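Mitochondrial association factor 1 (Toxoplasma gondii, PDB 6BXS) belongs to a family with members that tether host mitochondria to the parasite's vacuole, and is built on a macro-domain fold related to ADP-ribose-binding modules. Local coordinates at residues Leu230-Glu242 / Ser261-Lys274. Sequence-based numbering, arbitrary orientation.
Sequences LHSIGRANAVAVE and SDTALRGLMESERK. With SO4 (sulfate ion), chain H.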
ATOM      1  N   LEU A 230       3.961 -18.886  -3.708  1.00 28.47           N
ATOM      2  CA  LEU A 230       3.829 -17.574  -4.331  1.00 26.01           C
ATOM      3  C   LEU A 230       2.716 -17.549  -5.372  1.00 28.79           C
ATOM      4  O   LEU A 230       2.083 -16.516  -5.577  1.00 30.93           O
ATOM      5  CB  LEU A 230       5.154 -17.152  -4.968  1.00 24.62           C
ATOM      6  CG  LEU A 230       6.164 -16.499  -4.021  1.00 34.97           C
ATOM      7  CD1 LEU A 230       7.521 -16.358  -4.694  1.00 35.94           C
ATOM      8  CD2 LEU A 230       5.662 -15.139  -3.550  1.00 32.22           C
ATOM      9  N   HIS A 231       2.469 -18.682  -6.021  1.00 30.27           N
ATOM     10  CA  HIS A 231       1.419 -18.754  -7.030  1.00 32.54           C
ATOM     11  C   HIS A 231       0.060 -18.413  -6.429  1.00 30.24           C
ATOM     12  O   HIS A 231      -0.708 -17.641  -7.005  1.00 28.90           O
ATOM     13  CB  HIS A 231       1.367 -20.140  -7.671  1.00 34.43           C
ATOM     14  CG  HIS A 231       0.183 -20.341  -8.564  1.00 34.24           C
ATOM     15  ND1 HIS A 231      -1.011 -20.862  -8.111  1.00 34.25           N
ATOM     16  CD2 HIS A 231       0.003 -20.076  -9.880  1.00 35.81           C
ATOM     17  CE1 HIS A 231      -1.873 -20.916  -9.111  1.00 36.20           C
ATOM     18  NE2 HIS A 231      -1.282 -20.445 -10.195  1.00 35.80           N
ATOM     19  N   SER A 232      -0.232 -18.988  -5.266  1.00 29.64           N
ATOM     20  CA  SER A 232      -1.507 -18.748  -4.595  1.00 28.50           C
ATOM     21  C   SER A 232      -1.658 -17.282  -4.202  1.00 26.14           C
ATOM     22  O   SER A 232      -2.773 -16.785  -4.057  1.00 29.12           O
ATOM     23  CB  SER A 232      -1.634 -19.632  -3.356  1.00 29.37           C
ATOM     24  OG  SER A 232      -0.666 -19.279  -2.384  1.00 28.77           O
ATOM     25  N   ILE A 233      -0.532 -16.595  -4.031  1.00 26.74           N
ATOM     26  CA  ILE A 233      -0.539 -15.191  -3.636  1.00 28.45           C
ATOM     27  C   ILE A 233      -0.763 -14.291  -4.848  1.00 23.73           C
ATOM     28  O   ILE A 233      -1.428 -13.257  -4.749  1.00 26.40           O
ATOM     29  CB  ILE A 233       0.775 -14.810  -2.926  1.00 24.41           C
ATOM     30  CG1 ILE A 233       0.892 -15.603  -1.619  1.00 26.88           C
ATOM     31  CG2 ILE A 233       0.831 -13.303  -2.664  1.00 25.46           C
ATOM     32  CD1 ILE A 233       2.101 -15.269  -0.771  1.00 30.90           C
ATOM     33  N   GLY A 234      -0.204 -14.681  -5.988  1.00 27.06           N
ATOM     34  CA  GLY A 234      -0.435 -13.966  -7.229  1.00 25.26           C
ATOM     35  C   GLY A 234      -1.902 -13.999  -7.615  1.00 26.87           C
ATOM     36  O   GLY A 234      -2.465 -12.994  -8.052  1.00 26.25           O
ATOM     37  N   ARG A 235      -2.522 -15.162  -7.445  1.00 27.55           N
ATOM     38  CA  ARG A 235      -3.938 -15.334  -7.750  1.00 25.40           C
ATOM     39  C   ARG A 235      -4.815 -14.554  -6.771  1.00 29.59           C
ATOM     40  O   ARG A 235      -5.811 -13.951  -7.164  1.00 24.08           O
ATOM     41  CB  ARG A 235      -4.312 -16.817  -7.716  1.00 25.50           C
ATOM     42  CG  ARG A 235      -3.599 -17.668  -8.758  1.00 29.54           C
ATOM     43  CD  ARG A 235      -3.943 -17.242 -10.172  1.00 36.94           C
ATOM     44  NE  ARG A 235      -5.391 -17.193 -10.388  1.00 33.84           N
ATOM     45  CZ  ARG A 235      -6.075 -16.122 -10.789  1.00 34.34           C
ATOM     46  NH1 ARG A 235      -7.389 -16.208 -10.941  1.00 33.59           N
ATOM     47  NH2 ARG A 235      -5.468 -14.968 -11.045  1.00 34.56           N
ATOM     48  N   ALA A 236      -4.440 -14.574  -5.495  1.00 28.46           N
ATOM     49  CA  ALA A 236      -5.171 -13.836  -4.470  1.00 23.41           C
ATOM     50  C   ALA A 236      -5.134 -12.340  -4.767  1.00 22.58           C
ATOM     51  O   ALA A 236      -6.141 -11.643  -4.642  1.00 24.25           O
ATOM     52  CB  ALA A 236      -4.591 -14.120  -3.101  1.00 26.35           C
ATOM     53  N   ASN A 237      -3.960 -11.857  -5.157  1.00 21.51           N
ATOM     54  CA  ASN A 237      -3.783 -10.455  -5.508  1.00 22.69           C
ATOM     55  C   ASN A 237      -4.561 -10.084  -6.767  1.00 22.63           C
ATOM     56  O   ASN A 237      -5.234  -9.058  -6.806  1.00 19.56           O
ATOM     57  CB  ASN A 237      -2.299 -10.139  -5.703  1.00 22.23           C
ATOM     58  CG  ASN A 237      -2.066  -8.734  -6.223  1.00 23.27           C
ATOM     59  OD1 ASN A 237      -2.182  -7.758  -5.481  1.00 23.29           O
ATOM     60  ND2 ASN A 237      -1.732  -8.622  -7.505  1.00 23.29           N
ATOM     61  N   ALA A 238      -4.467 -10.925  -7.790  1.00 22.87           N
ATOM     62  CA  ALA A 238      -5.155 -10.674  -9.052  1.00 24.88           C
ATOM     63  C   ALA A 238      -6.661 -10.571  -8.844  1.00 24.64           C
ATOM     64  O   ALA A 238      -7.292  -9.623  -9.303  1.00 19.34           O
ATOM     65  CB  ALA A 238      -4.833 -11.770 -10.054  1.00 23.28           C
ATOM     66  N   VAL A 239      -7.229 -11.543  -8.141  1.00 21.71           N
ATOM     67  CA  VAL A 239      -8.663 -11.559  -7.879  1.00 24.87           C
ATOM     68  C   VAL A 239      -9.077 -10.384  -6.989  1.00 23.85           C
ATOM     69  O   VAL A 239     -10.156  -9.816  -7.163  1.00 19.28           O
ATOM     70  CB  VAL A 239      -9.087 -12.892  -7.223  1.00 29.54           C
ATOM     71  CG1 VAL A 239     -10.527 -12.834  -6.732  1.00 31.82           C
ATOM     72  CG2 VAL A 239      -8.919 -14.037  -8.210  1.00 31.41           C
ATOM     73  N   ALA A 240      -8.221 -10.022  -6.038  1.00 22.74           N
ATOM     74  CA  ALA A 240      -8.502  -8.891  -5.159  1.00 22.37           C
ATOM     75  C   ALA A 240      -8.509  -7.585  -5.947  1.00 20.71           C
ATOM     76  O   ALA A 240      -9.328  -6.700  -5.693  1.00 21.10           O
ATOM     77  CB  ALA A 240      -7.482  -8.824  -4.031  1.00 21.51           C
ATOM     78  N   VAL A 241      -7.591  -7.466  -6.899  1.00 19.04           N
ATOM     79  CA  VAL A 241      -7.521  -6.284  -7.749  1.00 20.61           C
ATOM     80  C   VAL A 241      -8.766  -6.176  -8.631  1.00 21.64           C
ATOM     81  O   VAL A 241      -9.322  -5.091  -8.793  1.00 21.56           O
ATOM     82  CB  VAL A 241      -6.254  -6.307  -8.630  1.00 22.39           C
ATOM     83  CG1 VAL A 241      -6.341  -5.274  -9.755  1.00 22.59           C
ATOM     84  CG2 VAL A 241      -5.012  -6.053  -7.778  1.00 18.57           C
ATOM     85  N   GLU A 242      -9.196  -7.299  -9.202  1.00 22.05           N
ATOM     86  CA  GLU A 242     -10.389  -7.324 -10.048  1.00 26.16           C
ATOM     87  C   GLU A 242     -11.616  -6.829  -9.292  1.00 23.04           C
ATOM     88  O   GLU A 242     -12.397  -6.032  -9.815  1.00 19.42           O
ATOM     89  CB  GLU A 242     -10.652  -8.737 -10.578  1.00 29.93           C
ATOM     90  CG  GLU A 242      -9.654  -9.219 -11.623  1.00 30.49           C
ATOM     91  CD  GLU A 242      -9.917 -10.650 -12.063  1.00 31.00           C
ATOM     92  OE1 GLU A 242     -10.812 -10.859 -12.909  1.00 33.21           O
ATOM     93  OE2 GLU A 242      -9.231 -11.565 -11.561  1.00 31.72           O
ATOM     94  N   SER A 261      10.214 -13.376  -9.073  1.00 28.95           N
ATOM     95  CA  SER A 261       9.328 -14.404  -9.629  1.00 33.07           C
ATOM     96  C   SER A 261       8.208 -13.826 -10.498  1.00 28.49           C
ATOM     97  O   SER A 261       7.426 -14.577 -11.086  1.00 26.19           O
ATOM     98  CB  SER A 261       8.714 -15.245  -8.505  1.00 32.24           C
ATOM     99  OG  SER A 261       7.740 -14.511  -7.785  1.00 34.82           O
ATOM    100  N   ASP A 262       8.134 -12.498 -10.573  1.00 29.17           N
ATOM    101  CA  ASP A 262       7.145 -11.807 -11.401  1.00 29.18           C
ATOM    102  C   ASP A 262       5.726 -12.311 -11.120  1.00 29.64           C
ATOM    103  O   ASP A 262       4.881 -12.381 -12.013  1.00 28.68           O
ATOM    104  CB  ASP A 262       7.501 -11.975 -12.888  1.00 29.84           C
ATOM    105  CG  ASP A 262       7.854 -10.657 -13.567  1.00 32.47           C
ATOM    106  OD1 ASP A 262       7.442  -9.584 -13.076  1.00 26.91           O
ATOM    107  OD2 ASP A 262       8.545 -10.696 -14.609  1.00 30.84           O
ATOM    108  N   THR A 263       5.470 -12.637  -9.858  1.00 27.77           N
ATOM    109  CA  THR A 263       4.229 -13.291  -9.464  1.00 28.02           C
ATOM    110  C   THR A 263       3.008 -12.388  -9.632  1.00 25.49           C
ATOM    111  O   THR A 263       1.931 -12.865  -9.988  1.00 28.50           O
ATOM    112  CB  THR A 263       4.320 -13.776  -8.005  1.00 29.64           C
ATOM    113  OG1 THR A 263       5.243 -14.870  -7.933  1.00 28.27           O
ATOM    114  CG2 THR A 263       2.970 -14.242  -7.476  1.00 25.18           C
ATOM    115  N   ALA A 264       3.170 -11.092  -9.375  1.00 22.82           N
ATOM    116  CA  ALA A 264       2.067 -10.150  -9.534  1.00 22.68           C
ATOM    117  C   ALA A 264       1.578 -10.152 -10.979  1.00 23.41           C
ATOM    118  O   ALA A 264       0.377 -10.221 -11.243  1.00 21.78           O
ATOM    119  CB  ALA A 264       2.492  -8.749  -9.120  1.00 18.98           C
ATOM    120  N   LEU A 265       2.524 -10.083 -11.906  1.00 25.41           N
ATOM    121  CA  LEU A 265       2.228 -10.133 -13.332  1.00 23.74           C
ATOM    122  C   LEU A 265       1.533 -11.437 -13.720  1.00 24.63           C
ATOM    123  O   LEU A 265       0.474 -11.420 -14.341  1.00 27.06           O
ATOM    124  CB  LEU A 265       3.520  -9.965 -14.135  1.00 26.40           C
ATOM    125  CG  LEU A 265       3.417 -10.059 -15.662  1.00 24.09           C
ATOM    126  CD1 LEU A 265       2.526  -8.962 -16.217  1.00 27.55           C
ATOM    127  CD2 LEU A 265       4.800  -9.991 -16.283  1.00 26.25           C
ATOM    128  N   ARG A 266       2.131 -12.565 -13.343  1.00 28.06           N
ATOM    129  CA  ARG A 266       1.607 -13.875 -13.726  1.00 28.36           C
ATOM    130  C   ARG A 266       0.194 -14.124 -13.213  1.00 26.84           C
ATOM    131  O   ARG A 266      -0.622 -14.731 -13.904  1.00 27.23           O
ATOM    132  CB  ARG A 266       2.521 -14.988 -13.213  1.00 34.74           C
ATOM    133  CG  ARG A 266       3.755 -15.226 -14.060  1.00 40.99           C
ATOM    134  CD  ARG A 266       4.124 -16.699 -14.055  1.00 45.09           C
ATOM    135  NE  ARG A 266       5.564 -16.913 -14.138  1.00 51.91           N
ATOM    136  CZ  ARG A 266       6.137 -18.108 -14.230  1.00 49.13           C
ATOM    137  NH1 ARG A 266       5.393 -19.206 -14.259  1.00 51.16           N
ATOM    138  NH2 ARG A 266       7.457 -18.204 -14.297  1.00 58.58           N
ATOM    139  N   GLY A 267      -0.085 -13.671 -11.995  1.00 28.21           N
ATOM    140  CA  GLY A 267      -1.398 -13.858 -11.406  1.00 24.25           C
ATOM    141  C   GLY A 267      -2.471 -13.148 -12.208  1.00 27.12           C
ATOM    142  O   GLY A 267      -3.543 -13.700 -12.457  1.00 27.76           O
ATOM    143  N   LEU A 268      -2.178 -11.919 -12.620  1.00 23.69           N
ATOM    144  CA  LEU A 268      -3.128 -11.123 -13.387  1.00 29.13           C
ATOM    145  C   LEU A 268      -3.230 -11.606 -14.832  1.00 27.44           C
ATOM    146  O   LEU A 268      -4.304 -11.556 -15.428  1.00 28.83           O
ATOM    147  CB  LEU A 268      -2.735  -9.644 -13.346  1.00 23.00           C
ATOM    148  CG  LEU A 268      -3.279  -8.863 -12.145  1.00 22.73           C
ATOM    149  CD1 LEU A 268      -2.578  -7.517 -12.006  1.00 24.70           C
ATOM    150  CD2 LEU A 268      -4.786  -8.665 -12.261  1.00 24.09           C
ATOM    151  N   MET A 269      -2.113 -12.066 -15.392  1.00 29.21           N
ATOM    152  CA  MET A 269      -2.121 -12.692 -16.714  1.00 30.61           C
ATOM    153  C   MET A 269      -3.105 -13.854 -16.724  1.00 32.62           C
ATOM    154  O   MET A 269      -3.846 -14.051 -17.687  1.00 37.06           O
ATOM    155  CB  MET A 269      -0.727 -13.195 -17.098  1.00 36.17           C
ATOM    156  CG  MET A 269       0.269 -12.115 -17.500  1.00 34.01           C
ATOM    157  SD  MET A 269      -0.077 -11.367 -19.104  1.00 63.43           S
ATOM    158  CE  MET A 269      -0.830  -9.833 -18.585  1.00 31.30           C
ATOM    159  N   GLU A 270      -3.101 -14.623 -15.640  1.00 32.08           N
ATOM    160  CA  GLU A 270      -3.983 -15.775 -15.509  1.00 35.06           C
ATOM    161  C   GLU A 270      -5.441 -15.338 -15.398  1.00 36.57           C
ATOM    162  O   GLU A 270      -6.329 -15.978 -15.957  1.00 38.32           O
ATOM    163  CB  GLU A 270      -3.584 -16.612 -14.292  1.00 36.51           C
ATOM    164  CG  GLU A 270      -4.368 -17.910 -14.146  1.00 44.82           C
ATOM    165  CD  GLU A 270      -3.697 -18.911 -13.222  1.00 50.38           C
ATOM    166  OE1 GLU A 270      -2.448 -18.969 -13.195  1.00 49.49           O
ATOM    167  OE2 GLU A 270      -4.422 -19.644 -12.516  1.00 56.21           O
ATOM    168  N   SER A 271      -5.679 -14.244 -14.680  1.00 31.90           N
ATOM    169  CA  SER A 271      -7.024 -13.693 -14.550  1.00 33.09           C
ATOM    170  C   SER A 271      -7.538 -13.206 -15.900  1.00 32.02           C
ATOM    171  O   SER A 271      -8.706 -13.397 -16.234  1.00 30.95           O
ATOM    172  CB  SER A 271      -7.042 -12.550 -13.537  1.00 31.41           C
ATOM    173  OG  SER A 271      -6.980 -13.043 -12.210  1.00 38.01           O
ATOM    174  N   GLU A 272      -6.655 -12.572 -16.665  1.00 31.94           N
ATOM    175  CA  GLU A 272      -6.995 -12.075 -17.994  1.00 35.70           C
ATOM    176  C   GLU A 272      -7.362 -13.232 -18.915  1.00 40.24           C
ATOM    177  O   GLU A 272      -8.351 -13.170 -19.645  1.00 40.13           O
ATOM    178  CB  GLU A 272      -5.822 -11.281 -18.580  1.00 30.69           C
ATOM    179  CG  GLU A 272      -6.046 -10.714 -19.978  1.00 34.31           C
ATOM    180  CD  GLU A 272      -6.965  -9.506 -19.990  1.00 37.02           C
ATOM    181  OE1 GLU A 272      -7.662  -9.268 -18.981  1.00 32.75           O
ATOM    182  OE2 GLU A 272      -6.983  -8.786 -21.011  1.00 35.76           O
ATOM    183  N   ARG A 273      -6.552 -14.284 -18.874  1.00 43.64           N
ATOM    184  CA  ARG A 273      -6.784 -15.476 -19.682  1.00 48.19           C
ATOM    185  C   ARG A 273      -8.120 -16.113 -19.310  1.00 49.15           C
ATOM    186  O   ARG A 273      -8.877 -16.547 -20.177  1.00 47.22           O
ATOM    187  CB  ARG A 273      -5.643 -16.477 -19.488  1.00 51.92           C
ATOM    188  CG  ARG A 273      -5.577 -17.584 -20.533  1.00 70.13           C
ATOM    189  CD  ARG A 273      -4.785 -17.159 -21.765  1.00 82.61           C
ATOM    190  NE  ARG A 273      -4.314 -18.312 -22.530  1.00 87.81           N
ATOM    191  CZ  ARG A 273      -3.212 -19.003 -22.248  1.00 98.31           C
ATOM    192  NH1 ARG A 273      -2.453 -18.667 -21.212  1.00112.37           N
ATOM    193  NH2 ARG A 273      -2.866 -20.036 -23.003  1.00 80.30           N
ATOM    194  N   LYS A 274      -8.404 -16.153 -18.012  1.00 42.89           N
ATOM    195  CA  LYS A 274      -9.636 -16.752 -17.512  1.00 42.19           C
ATOM    196  C   LYS A 274     -10.853 -15.926 -17.914  1.00 45.06           C
ATOM    197  O   LYS A 274     -11.923 -16.470 -18.187  1.00 43.96           O
ATOM    198  CB  LYS A 274      -9.581 -16.894 -15.989  1.00 46.53           C
ATOM    199  CG  LYS A 274      -9.779 -18.315 -15.491  1.00 51.15           C
ATOM    200  CD  LYS A 274      -9.141 -18.528 -14.128  1.00 61.00           C
ATOM    201  CE  LYS A 274      -9.033 -20.007 -13.799  1.00 62.33           C
ATOM    202  NZ  LYS A 274      -8.348 -20.242 -12.499  1.00 58.75           N
TER
HETATM  203  S   SO4 H 505       1.494 -19.503 -13.960  1.00 62.09           S
HETATM  204  O1  SO4 H 505       1.138 -20.839 -13.486  1.00 61.22           O
HETATM  205  O2  SO4 H 505       1.799 -18.652 -12.812  1.00 56.69           O
HETATM  206  O3  SO4 H 505       2.665 -19.587 -14.830  1.00 53.81           O
HETATM  207  O4  SO4 H 505       0.374 -18.941 -14.710  1.00 49.62           O
HETATM  208  O   HOH W   1      -1.351 -10.632  -9.458  1.00 25.38           O
HETATM  209  O   HOH W   2     -10.672 -13.520 -14.438  1.00 33.07           O
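The hydroxyl of Ser271 is gripped from two sides by the helix it faces: Arg235 NH2 donates to its OG at 2.7 Å in a nearly straight bond (166°), and OG in turn donates to Glu242 OE2 at 2.8 Å. The arginine bond lies in the guanidinium plane, whereas the serine reaches OE2 from above the carboxylate plane. Ser271 thus links a cation and an anion two turns apart on the same helix, and sits as a knob among Arg235, Ala238, Val239 and Glu242. A water that donates to Glu242 OE1 and Ser271 O ties the same carboxylate to the backbone.

Arg235 gets there by folding back on itself, chi2 and chi3 both near -60°, which brings its end across to Gly267, Glu270, Ser271 and Lys274. Glu270 CG lies over one guanidinium face, towards the rim, and the carboxylate completes a salt bridge, OE2 to Arg235 NE 3.4 Å, that works through charge alone because no N-H points at the oxygen. The other carboxylate oxygen, OE1, lies at the edge of the His231 ring, beside a sulfate, probably from the crystallisation liquor, held by Arg266.

Closeness at the centre depends on small residues: Gly234 and Gly267 face each other with CA atoms 4.3 Å apart, and Thr263 CG2 presses on Gly234 CA at 3.4 Å. Beside the glycines, Ala238 CB packs on Leu268 CD2, and a water bridges Gly234 O, Asn237 ND2 and Ala264 O. On the side facing the sheet, Asn237, Val241 and Leu268 rest on Phe256 of strand 253-256. Two helices crossing at -59°, their axes 7.5 Å apart, joined through that strand and packed on one face of the mixed sheet, they form part of one helical layer of the α/β/α sandwich expected of a macro domain.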